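Local atomic coordinates of uroporphyrinogen III cosynthase (HemD) (Helicobacter pylori, PDB entry 3P9Z), a protein that probably catalyses the cyclization of the linear tetrapyrrole hydroxymethylbilane to the macrocycle uroporphyrinogen III, a step of porphyrin biosynthesis. Residues T194-L199 with S206-K211. Sequence-based numbering, arbitrary orientation.
Sequences TTALYL and SYIAKK
A196, on the inner face of helix 193-201, meets S206 and I208 of strand 206-208 and shows how the second half of a beta-alpha-beta unit packs. Strand 187-190 opens the unit, and strand 206-208 closes it as an outermost strand of the sheet, running nearly antiparallel to the helix (167° between the short axes) with 8.8 Å separating them at closest approach. The apolar part is small. The methyl of A196 sits alongside the I208 side chain, its CB 3.7 Å from CG1 of I208 and equally near CD1. In I208, CG1 lies beside the backbone N, anti to the carbonyl carbon (chi1 -55°), and its extended continuation brings CD1 to the same methyl. Further along the helix, CD1 of L199 lies 4.2 Å from OG of S206, and the leucine side chain also touches F167 and A173.

No direct hydrogen bond joins the two segments; the polar link runs through water. The side chains of S206 and I208 start out toward the helix and that of Y207 away from it, to touch L220 of helix 214-223. A chi1 of 64° in S206 sets OG between its backbone N and carbonyl carbon. There OG lies 3.6 Å from CB of A196 and is also hydrogen-bonded to OG of S190, in strand 187-190. A single water completes the bridge, accepting from OG of S206 at 2.9 Å and donating to the carbonyl O of A196 at 2.6 Å.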
ATOM      1  N   THR A 194     -13.326   3.553   0.241  1.00 24.09           N
ATOM      2  CA  THR A 194     -12.666   3.582   1.539  1.00 24.49           C
ATOM      3  C   THR A 194     -11.937   4.914   1.715  1.00 23.82           C
ATOM      4  O   THR A 194     -12.013   5.539   2.775  1.00 23.38           O
ATOM      5  CB  THR A 194     -11.713   2.390   1.774  1.00 25.55           C
ATOM      6  OG1 THR A 194     -10.665   2.435   0.817  1.00 27.47           O
ATOM      7  CG2 THR A 194     -12.448   1.070   1.637  1.00 24.67           C
ATOM      8  N   THR A 195     -11.268   5.366   0.661  1.00 23.75           N
ATOM      9  CA  THR A 195     -10.616   6.691   0.661  1.00 23.50           C
ATOM     10  C   THR A 195     -11.663   7.806   0.764  1.00 23.80           C
ATOM     11  O   THR A 195     -11.557   8.702   1.609  1.00 23.43           O
ATOM     12  CB  THR A 195      -9.789   6.889  -0.608  1.00 23.71           C
ATOM     13  OG1 THR A 195      -8.665   5.995  -0.568  1.00 25.76           O
ATOM     14  CG2 THR A 195      -9.295   8.366  -0.730  1.00 21.93           C
ATOM     15  N   ALA A 196     -12.685   7.715  -0.080  1.00 23.29           N
ATOM     16  CA  ALA A 196     -13.732   8.725  -0.132  1.00 23.78           C
ATOM     17  C   ALA A 196     -14.477   8.865   1.193  1.00 23.58           C
ATOM     18  O   ALA A 196     -14.774   9.977   1.615  1.00 23.78           O
ATOM     19  CB  ALA A 196     -14.694   8.424  -1.268  1.00 22.84           C
ATOM     20  N   LEU A 197     -14.764   7.740   1.845  1.00 23.54           N
ATOM     21  CA  LEU A 197     -15.529   7.768   3.091  1.00 24.24           C
ATOM     22  C   LEU A 197     -14.686   8.262   4.269  1.00 24.32           C
ATOM     23  O   LEU A 197     -15.206   8.865   5.220  1.00 24.18           O
ATOM     24  CB  LEU A 197     -16.183   6.401   3.373  1.00 24.31           C
ATOM     25  CG  LEU A 197     -17.280   6.016   2.361  1.00 24.27           C
ATOM     26  CD1 LEU A 197     -17.776   4.577   2.551  1.00 24.54           C
ATOM     27  CD2 LEU A 197     -18.449   6.981   2.449  1.00 19.92           C
ATOM     28  N   TYR A 198     -13.380   8.031   4.186  1.00 24.45           N
ATOM     29  CA  TYR A 198     -12.459   8.647   5.140  1.00 23.97           C
ATOM     30  C   TYR A 198     -12.477  10.172   4.981  1.00 23.65           C
ATOM     31  O   TYR A 198     -12.659  10.907   5.958  1.00 23.14           O
ATOM     32  CB  TYR A 198     -11.035   8.114   4.972  1.00 24.59           C
ATOM     33  CG  TYR A 198     -10.073   8.938   5.784  1.00 26.06           C
ATOM     34  CD1 TYR A 198      -9.922   8.705   7.153  1.00 26.58           C
ATOM     35  CD2 TYR A 198      -9.377   9.997   5.203  1.00 25.91           C
ATOM     36  CE1 TYR A 198      -9.057   9.493   7.928  1.00 30.02           C
ATOM     37  CE2 TYR A 198      -8.512  10.805   5.974  1.00 28.96           C
ATOM     38  CZ  TYR A 198      -8.361  10.536   7.323  1.00 29.86           C
ATOM     39  OH  TYR A 198      -7.521  11.305   8.080  1.00 32.76           O
ATOM     40  N   LEU A 199     -12.290  10.650   3.750  1.00 22.94           N
ATOM     41  CA  LEU A 199     -12.403  12.085   3.466  1.00 23.26           C
ATOM     42  C   LEU A 199     -13.733  12.699   3.939  1.00 23.24           C
ATOM     43  O   LEU A 199     -13.769  13.787   4.513  1.00 22.12           O
ATOM     44  CB  LEU A 199     -12.196  12.369   1.970  1.00 22.64           C
ATOM     45  CG  LEU A 199     -10.741  12.238   1.496  1.00 23.27           C
ATOM     46  CD1 LEU A 199     -10.656  12.288  -0.026  1.00 21.67           C
ATOM     47  CD2 LEU A 199      -9.870  13.324   2.110  1.00 22.44           C
ATOM     48  N   SER A 206     -15.700  14.232  -2.246  1.00 24.99           N
ATOM     49  CA  SER A 206     -14.849  13.863  -3.359  1.00 24.78           C
ATOM     50  C   SER A 206     -15.655  13.059  -4.360  1.00 24.46           C
ATOM     51  O   SER A 206     -16.666  12.458  -4.005  1.00 24.68           O
ATOM     52  CB  SER A 206     -13.654  13.027  -2.878  1.00 24.40           C
ATOM     53  OG  SER A 206     -14.106  11.805  -2.323  1.00 26.36           O
ATOM     54  N   TYR A 207     -15.184  13.047  -5.600  1.00 23.62           N
ATOM     55  CA  TYR A 207     -15.709  12.162  -6.618  1.00 23.83           C
ATOM     56  C   TYR A 207     -14.875  10.905  -6.634  1.00 23.09           C
ATOM     57  O   TYR A 207     -13.666  10.939  -6.347  1.00 23.41           O
ATOM     58  CB  TYR A 207     -15.650  12.824  -7.997  1.00 23.66           C
ATOM     59  CG  TYR A 207     -16.508  14.063  -8.138  1.00 26.72           C
ATOM     60  CD1 TYR A 207     -17.905  13.971  -8.261  1.00 27.91           C
ATOM     61  CD2 TYR A 207     -15.916  15.341  -8.192  1.00 29.20           C
ATOM     62  CE1 TYR A 207     -18.700  15.133  -8.414  1.00 28.61           C
ATOM     63  CE2 TYR A 207     -16.702  16.506  -8.340  1.00 30.57           C
ATOM     64  CZ  TYR A 207     -18.087  16.386  -8.448  1.00 30.83           C
ATOM     65  OH  TYR A 207     -18.849  17.524  -8.594  1.00 34.99           O
ATOM     66  N   ILE A 208     -15.505   9.792  -6.979  1.00 22.01           N
ATOM     67  CA  ILE A 208     -14.826   8.504  -6.926  1.00 21.41           C
ATOM     68  C   ILE A 208     -14.617   7.968  -8.327  1.00 21.55           C
ATOM     69  O   ILE A 208     -15.551   7.960  -9.136  1.00 22.50           O
ATOM     70  CB  ILE A 208     -15.653   7.492  -6.097  1.00 21.26           C
ATOM     71  CG1 ILE A 208     -15.953   8.061  -4.697  1.00 21.04           C
ATOM     72  CG2 ILE A 208     -14.960   6.132  -6.036  1.00 20.34           C
ATOM     73  CD1 ILE A 208     -17.008   7.254  -3.889  1.00 19.90           C
ATOM     74  N   ALA A 209     -13.404   7.509  -8.615  1.00 21.13           N
ATOM     75  CA  ALA A 209     -13.107   6.784  -9.867  1.00 21.73           C
ATOM     76  C   ALA A 209     -14.070   5.613 -10.141  1.00 21.36           C
ATOM     77  O   ALA A 209     -14.580   4.980  -9.201  1.00 21.44           O
ATOM     78  CB  ALA A 209     -11.641   6.284  -9.868  1.00 21.08           C
ATOM     79  N   LYS A 210     -14.321   5.330 -11.422  1.00 21.61           N
ATOM     80  CA  LYS A 210     -15.300   4.292 -11.798  1.00 22.77           C
ATOM     81  C   LYS A 210     -14.817   2.862 -11.523  1.00 22.72           C
ATOM     82  O   LYS A 210     -15.630   1.945 -11.409  1.00 22.64           O
ATOM     83  CB  LYS A 210     -15.732   4.447 -13.255  1.00 22.71           C
ATOM     84  CG  LYS A 210     -16.513   5.749 -13.492  1.00 23.16           C
ATOM     85  CD  LYS A 210     -16.619   6.053 -14.964  1.00 25.70           C
ATOM     86  CE  LYS A 210     -17.402   7.364 -15.219  1.00 26.94           C
ATOM     87  NZ  LYS A 210     -18.798   7.215 -14.724  1.00 27.90           N
ATOM     88  N   LYS A 211     -13.501   2.707 -11.457  1.00 23.02           N
ATOM     89  CA  LYS A 211     -12.789   1.483 -11.065  1.00 24.91           C
ATOM     90  C   LYS A 211     -11.661   1.994 -10.182  1.00 24.81           C
ATOM     91  O   LYS A 211     -11.179   3.111 -10.401  1.00 23.94           O
ATOM     92  CB  LYS A 211     -12.138   0.786 -12.268  1.00 24.63           C
ATOM     93  CG  LYS A 211     -13.103   0.023 -13.141  1.00 29.97           C
ATOM     94  CD  LYS A 211     -12.403  -0.888 -14.166  1.00 33.16           C
ATOM     95  CE  LYS A 211     -13.440  -1.539 -15.067  1.00 35.88           C
ATOM     96  NZ  LYS A 211     -12.894  -2.576 -15.983  1.00 38.07           N
TER
HETATM   97  O   HOH W   1     -15.410  12.093   0.221  1.00 24.12           O